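Local coordinates for Ice-binding protein (Colwellia, PDB 3WP9) that binds to the surface of ice crystals and inhibits their growth, and also restrains ice recrystallization, at residues I68-P71 and Y72-E75; L76-S79 and D80-I83; V207-Q210 and K211-I214. All coordinates share one frame; numbering follows the deposited sequence.

Contact 1: residues I68-P71 and Y72-E75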
loop_
_atom_site.group_PDB
_atom_site.type_symbol
_atom_site.label_atom_id
_atom_site.label_comp_id
_atom_site.label_asym_id
_atom_site.label_seq_id
_atom_site.Cartn_x
_atom_site.Cartn_y
_atom_site.Cartn_z
ATOM N N ILE A 68 -14.757 -0.692 -16.080
ATOM C CA ILE A 68 -15.690 -1.831 -16.072
ATOM C C ILE A 68 -16.652 -1.677 -14.911
ATOM O O ILE A 68 -16.242 -1.486 -13.738
ATOM C CB ILE A 68 -14.903 -3.134 -15.954
ATOM C CG1 ILE A 68 -14.063 -3.312 -17.240
ATOM C CG2 ILE A 68 -15.917 -4.251 -15.719
ATOM C CD1 ILE A 68 -12.801 -4.148 -17.103
ATOM N N ASN A 69 -17.927 -1.622 -15.257
ATOM C CA ASN A 69 -18.982 -1.476 -14.258
ATOM C C ASN A 69 -19.106 -2.820 -13.520
ATOM O O ASN A 69 -19.667 -3.783 -14.047
ATOM C CB ASN A 69 -20.300 -1.114 -14.983
ATOM C CG ASN A 69 -21.396 -0.684 -14.044
ATOM O OD1 ASN A 69 -21.381 -1.028 -12.866
ATOM N ND2 ASN A 69 -22.366 0.089 -14.550
ATOM N N SER A 70 -18.507 -2.898 -12.330
ATOM C CA SER A 70 -18.399 -4.156 -11.597
ATOM C C SER A 70 -18.565 -3.926 -10.098
ATOM O O SER A 70 -17.617 -4.211 -9.332
ATOM C CB SER A 70 -17.033 -4.791 -11.889
ATOM O OG SER A 70 -17.077 -6.185 -11.798
ATOM N N PRO A 71 -19.761 -3.441 -9.670
ATOM C CA PRO A 71 -20.006 -3.031 -8.285
ATOM C C PRO A 71 -19.895 -4.156 -7.294
ATOM O O PRO A 71 -19.451 -3.945 -6.154
ATOM C CB PRO A 71 -21.416 -2.449 -8.322
ATOM C CG PRO A 71 -22.075 -3.178 -9.461
ATOM C CD PRO A 71 -20.963 -3.229 -10.489
ATOM N N TYR A 72 -20.272 -5.381 -7.709
ATOM C CA TYR A 72 -20.182 -6.471 -6.720
ATOM C C TYR A 72 -18.736 -6.973 -6.375
ATOM O O TYR A 72 -18.390 -7.185 -5.205
ATOM C CB TYR A 72 -21.157 -7.591 -7.072
ATOM C CG TYR A 72 -21.346 -8.486 -5.887
ATOM C CD1 TYR A 72 -22.133 -8.069 -4.783
ATOM C CD2 TYR A 72 -20.736 -9.745 -5.834
ATOM C CE1 TYR A 72 -22.313 -8.892 -3.657
ATOM C CE2 TYR A 72 -20.909 -10.562 -4.743
ATOM C CZ TYR A 72 -21.667 -10.147 -3.662
ATOM O OH TYR A 72 -21.816 -10.946 -2.575
ATOM N N LEU A 73 -17.909 -7.139 -7.407
ATOM C CA LEU A 73 -16.499 -7.442 -7.273
ATOM C C LEU A 73 -15.869 -6.395 -6.354
ATOM O O LEU A 73 -15.065 -6.718 -5.475
ATOM C CB LEU A 73 -15.797 -7.396 -8.611
ATOM C CG LEU A 73 -14.270 -7.472 -8.531
ATOM C CD1 LEU A 73 -13.698 -8.521 -7.562
ATOM C CD2 LEU A 73 -13.602 -7.643 -9.890
ATOM N N LEU A 74 -16.296 -5.136 -6.546
ATOM C CA LEU A 74 -15.684 -4.059 -5.742
ATOM C C LEU A 74 -16.124 -4.073 -4.309
ATOM O O LEU A 74 -15.346 -3.810 -3.413
ATOM C CB LEU A 74 -15.991 -2.712 -6.356
ATOM C CG LEU A 74 -15.036 -2.367 -7.503
ATOM C CD1 LEU A 74 -15.720 -1.271 -8.309
ATOM C CD2 LEU A 74 -13.603 -2.000 -7.145
ATOM N N GLU A 75 -17.376 -4.406 -4.093
ATOM C CA GLU A 75 -17.922 -4.541 -2.759
ATOM C C GLU A 75 -17.182 -5.612 -1.969
ATOM O O GLU A 75 -16.848 -5.376 -0.809
ATOM C CB GLU A 75 -19.377 -4.965 -2.863
ATOM C CG GLU A 75 -20.072 -4.845 -1.510
ATOM C CD GLU A 75 -21.526 -5.273 -1.575
ATOM O OE1 GLU A 75 -22.132 -5.273 -2.688
ATOM O OE2 GLU A 75 -22.064 -5.597 -0.500
HETATM O O HOH W 1 -19.001 -7.468 -10.229
#
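The flat carbonyl group of Ser-70 takes the N-H of Leu-74 in its own plane, Leu-74 N to Ser-70 O at 3.2 Å, while the Leu-74 side chain closes in on the same oxygen. Its CB, CG and CD1 all lie near Ser-70 O, CD1 coming to 3.6 Å from that atom. With CG beside the backbone N (chi1 -82°), the leucine folds back along this first turn. The next carbonyl is used differently: Glu-75 N approaches Pro-71 O at 3.0 Å from a position tilted 27° from the carbonyl plane, and Glu-75 CB rests against the same oxygen. The peptide leaving Pro-71 carries Tyr-72 N to one side of the pyrrolidine ring, 3.2 Å from Pro-71 CB, as the chain itself dictates, and Tyr-72 follows the proline at the surface.

Ser-70 occupies the N-cap position, yet its side chain makes no capping bond. The hydroxyl is turned anti to the serine nitrogen (chi1 -151°), which sets Ser-70 OG against Leu-73 CB at 3.6 Å. A water takes up the polar link instead: it lies 2.8 Å from Ser-70 OG and accepts the N-H of Leu-73, with Leu-73 N 3.0 Å from the water oxygen. One N-H of the opening turn is thus satisfied through solvent.

Tyr-56 of the neighbouring strand receives the side chains of Ser-70, Leu-73 and Leu-74, and Leu-74 reaches further, to Phe-14 and Leu-17. The whole is a worked example of a strand-to-helix junction: proline in the first helical turn, a serine N-cap bridged by water, and a buried leucine tying the start of the helix to the side of a right-handed beta-helix.

Contact 2: residues L76-S79 and D80-I83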
loop_
_atom_site.group_PDB
_atom_site.type_symbol
_atom_site.label_atom_id
_atom_site.label_comp_id
_atom_site.label_asym_id
_atom_site.label_seq_id
_atom_site.Cartn_x
_atom_site.Cartn_y
_atom_site.Cartn_z
ATOM N N LEU A 76 -16.911 -6.761 -2.615
ATOM C CA LEU A 76 -16.138 -7.831 -1.994
ATOM C C LEU A 76 -14.718 -7.341 -1.689
ATOM O O LEU A 76 -14.307 -7.493 -0.540
ATOM C CB LEU A 76 -16.068 -9.097 -2.856
ATOM C CG LEU A 76 -17.410 -9.798 -3.100
ATOM C CD1 LEU A 76 -17.168 -11.005 -4.030
ATOM C CD2 LEU A 76 -18.020 -10.165 -1.773
ATOM N N ALA A 77 -13.996 -6.794 -2.688
ATOM C CA ALA A 77 -12.643 -6.231 -2.464
ATOM C C ALA A 77 -12.580 -5.243 -1.323
ATOM O O ALA A 77 -11.675 -5.328 -0.436
ATOM C CB ALA A 77 -12.092 -5.548 -3.714
ATOM N N VAL A 78 -13.511 -4.261 -1.324
ATOM C CA VAL A 78 -13.496 -3.281 -0.219
ATOM C C VAL A 78 -13.727 -3.909 1.141
ATOM O O VAL A 78 -13.110 -3.557 2.179
ATOM C CB VAL A 78 -14.433 -2.098 -0.514
ATOM C CG1 VAL A 78 -14.639 -1.221 0.754
ATOM C CG2 VAL A 78 -13.888 -1.258 -1.663
ATOM N N SER A 79 -14.667 -4.862 1.177
ATOM C CA SER A 79 -14.879 -5.677 2.416
ATOM C C SER A 79 -13.626 -6.386 2.897
ATOM O O SER A 79 -13.250 -6.266 4.062
ATOM C CB SER A 79 -15.906 -6.787 2.099
ATOM O OG SER A 79 -17.161 -6.192 2.266
ATOM N N ASP A 80 -12.971 -7.130 1.994
ATOM C CA ASP A 80 -11.709 -7.885 2.310
ATOM C C ASP A 80 -10.565 -6.944 2.715
ATOM O O ASP A 80 -9.682 -7.309 3.517
ATOM C CB ASP A 80 -11.287 -8.746 1.129
ATOM C CG ASP A 80 -12.193 -9.973 0.978
ATOM O OD1 ASP A 80 -12.861 -10.259 1.986
ATOM O OD2 ASP A 80 -12.210 -10.581 -0.139
ATOM N N MET A 81 -10.595 -5.719 2.163
ATOM C CA MET A 81 -9.571 -4.725 2.549
ATOM C C MET A 81 -9.800 -4.357 4.020
ATOM O O MET A 81 -8.830 -4.262 4.807
ATOM C CB MET A 81 -9.632 -3.484 1.664
ATOM C CG MET A 81 -8.943 -2.279 2.367
ATOM S SD MET A 81 -8.827 -0.797 1.331
ATOM C CE MET A 81 -10.567 -0.330 1.076
ATOM N N GLY A 82 -11.059 -4.196 4.425
ATOM C CA GLY A 82 -11.279 -3.847 5.851
ATOM C C GLY A 82 -11.000 -4.982 6.830
ATOM O O GLY A 82 -10.470 -4.726 7.918
ATOM N N ILE A 83 -11.307 -6.213 6.409
ATOM C CA ILE A 83 -10.935 -7.402 7.135
ATOM C C ILE A 83 -9.406 -7.480 7.271
ATOM O O ILE A 83 -8.906 -7.738 8.360
ATOM C CB ILE A 83 -11.516 -8.696 6.426
ATOM C CG1 ILE A 83 -13.059 -8.669 6.536
ATOM C CG2 ILE A 83 -10.857 -9.967 6.981
ATOM C CD1 ILE A 83 -13.797 -9.495 5.498
#
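Met-81 sits one turn beyond Ala-77 and Val-78, and its side chain can be followed back along the helix. Its CB rests against two carbonyl oxygens of the preceding turn, 3.5 Å from Ala-77 O and equally near Val-78 O. CG, anti to the methionine nitrogen, and SD continue an extended course, until a bend at chi3 (65°) swings the methyl around. CE then comes alongside Val-78 CG1 at 4.2 Å, the two side chains running side by side and pointing the same way. This is light apolar contact, and Ala-11 touches the methionine from outside the helix.

The neighbouring residue shows a polar variant of the same step. Asp-80 N donates to Leu-76 O at 2.9 Å, nearly along the C=O axis and with a straight N-H (169°). Its carboxylate carbon folds back over that oxygen, Asp-80 CG standing 3.6 Å from Leu-76 O. Leu-76 O thus lies over the face of the carboxylate, above its carbon, while OD2 accepts the backbone N-H of Glu-10, which helps fix how the group is turned. Further along, Ile-83 CG1 lies 3.5 Å from Ser-79 O, the acceptor of its own N-H, while Ser-79 OG bonds weakly to Glu-75 O.

Four successive i to i+4 bonds, accepted by Leu-76, Ala-77, Val-78 and Ser-79, make this regular alpha-helix. Ala-77 and Val-78 lean on Leu-17, and Ala-77 also on Phe-14, so the segment belongs to the long helix laid alongside the right-handed beta-helix, a hallmark of this ice-binding protein family.

Contact 3: residues V207-Q210 and K211-I214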
loop_
_atom_site.group_PDB
_atom_site.type_symbol
_atom_site.label_atom_id
_atom_site.label_comp_id
_atom_site.label_asym_id
_atom_site.label_seq_id
_atom_site.Cartn_x
_atom_site.Cartn_y
_atom_site.Cartn_z
ATOM N N VAL A 207 -6.792 7.585 -2.553
ATOM C CA VAL A 207 -5.386 7.523 -2.966
ATOM C C VAL A 207 -5.024 8.699 -3.888
ATOM O O VAL A 207 -5.734 8.905 -4.866
ATOM C CB VAL A 207 -5.088 6.141 -3.645
ATOM C CG1 VAL A 207 -3.654 6.143 -4.130
ATOM C CG2 VAL A 207 -5.413 4.983 -2.697
ATOM N N THR A 208 -3.915 9.399 -3.620
ATOM C CA THR A 208 -3.478 10.500 -4.526
ATOM C C THR A 208 -2.096 10.155 -5.094
ATOM O O THR A 208 -1.234 9.789 -4.336
ATOM C CB THR A 208 -3.535 11.897 -3.785
ATOM O OG1 THR A 208 -2.468 11.977 -2.804
ATOM C CG2 THR A 208 -4.929 12.090 -3.027
ATOM N N LEU A 209 -1.938 10.216 -6.419
ATOM C CA LEU A 209 -0.657 9.901 -7.040
ATOM C C LEU A 209 -0.155 11.146 -7.742
ATOM O O LEU A 209 -0.972 11.982 -8.238
ATOM C CB LEU A 209 -0.817 8.824 -8.139
ATOM C CG LEU A 209 -1.462 7.501 -7.643
ATOM C CD1 LEU A 209 -1.581 6.596 -8.934
ATOM C CD2 LEU A 209 -0.647 6.875 -6.487
ATOM N N GLN A 210 1.174 11.252 -7.826
ATOM C CA GLN A 210 1.775 12.338 -8.570
ATOM C C GLN A 210 2.923 11.732 -9.368
ATOM O O GLN A 210 3.974 11.494 -8.805
ATOM C CB GLN A 210 2.330 13.484 -7.707
ATOM C CG GLN A 210 1.250 14.192 -6.974
ATOM C CD GLN A 210 1.845 15.202 -5.961
ATOM O OE1 GLN A 210 3.079 15.428 -5.891
ATOM N NE2 GLN A 210 0.980 15.693 -5.082
ATOM N N LYS A 211 2.724 11.575 -10.686
ATOM C CA LYS A 211 3.815 11.063 -11.568
ATOM C C LYS A 211 4.550 9.799 -10.993
ATOM O O LYS A 211 5.764 9.826 -10.808
ATOM C CB LYS A 211 4.807 12.150 -11.930
ATOM C CG LYS A 211 4.085 13.347 -12.576
ATOM C CD LYS A 211 5.047 14.442 -12.940
ATOM C CE LYS A 211 4.410 15.509 -13.819
ATOM N NZ LYS A 211 5.214 16.784 -13.754
ATOM N N ASN A 212 3.785 8.767 -10.632
ATOM C CA ASN A 212 4.421 7.638 -9.921
ATOM C C ASN A 212 4.395 6.377 -10.811
ATOM O O ASN A 212 3.713 6.323 -11.787
ATOM C CB ASN A 212 3.637 7.278 -8.678
ATOM C CG ASN A 212 3.522 8.477 -7.717
ATOM O OD1 ASN A 212 2.382 8.916 -7.365
ATOM N ND2 ASN A 212 4.683 8.944 -7.239
ATOM N N THR A 213 5.217 5.462 -10.345
ATOM C CA THR A 213 5.185 4.093 -10.903
ATOM C C THR A 213 4.731 3.254 -9.744
ATOM O O THR A 213 5.398 3.178 -8.697
ATOM C CB THR A 213 6.591 3.700 -11.236
ATOM O OG1 THR A 213 7.108 4.591 -12.247
ATOM C CG2 THR A 213 6.604 2.226 -11.787
ATOM N N ILE A 214 3.555 2.652 -9.893
ATOM C CA ILE A 214 2.998 1.836 -8.883
ATOM C C ILE A 214 2.882 0.401 -9.455
ATOM O O ILE A 214 2.097 0.205 -10.418
ATOM C CB ILE A 214 1.595 2.335 -8.440
ATOM C CG1 ILE A 214 1.593 3.885 -8.120
ATOM C CG2 ILE A 214 1.077 1.501 -7.274
ATOM C CD1 ILE A 214 2.368 4.388 -6.930
#
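Lys-211 turns the chain back on Gln-210: with a phi of 47° it adopts a left-handed conformation, which brings its CB to 3.2 Å from the Gln-210 carbonyl carbon. Asn-212 follows, its side chain directed into the corner. Its CG lies beside the asparagine's own nitrogen and opposite its carbonyl carbon (chi1 -58°), which lets Asn-212 OD1 accept the backbone N-H of Gln-210, with Gln-210 N at 2.7 Å; the donor stands 43° out of the amide's carbonyl plane, above it. The same oxygen lies 3.3 Å from Leu-209 CB. On the other branch, ND2 donates to the carbonyls of Asn-192 and Thr-195 in the adjoining coil. Beyond Thr-213, Ile-214 sends CD1 inward to Leu-209 CD2 at 3.9 Å, the two side chains crossing at a slant.

Putting a leucine in place of Asn-212 would probably leave the N-H of Gln-210 and the carbonyls of Asn-192 and Thr-195 without their buried partner. Gln-210 OE1 bonds to the hydroxyl of Thr-193, which is probably an ice-binding residue, as in related proteins. One amide, gripped at both ends, thus satisfies backbone polarity at a bend and links successive coils, while the leucine and isoleucine keep the interior apolar.

In the fold
Followed from the N terminus, the chain first lays down strand 14-18, the common ground for all three contacts. Contact 1 closes the short passage from edge strand 67-69 into helix 71-89; contact 2 takes up immediately where it ends, on the next turns of the same helix. Both lean this helix on strand 14-18. Much later, contact 3 closes the corner between strands 207-210 and 213-215, in a coil whose interior residues also reach strand 14-18. The contacts run in series, neither nesting nor crossing. Contacts 2 and 3 do not touch, their nearest atoms being about 8 Å apart, yet together the three join the helix and different sheets of one beta-helix.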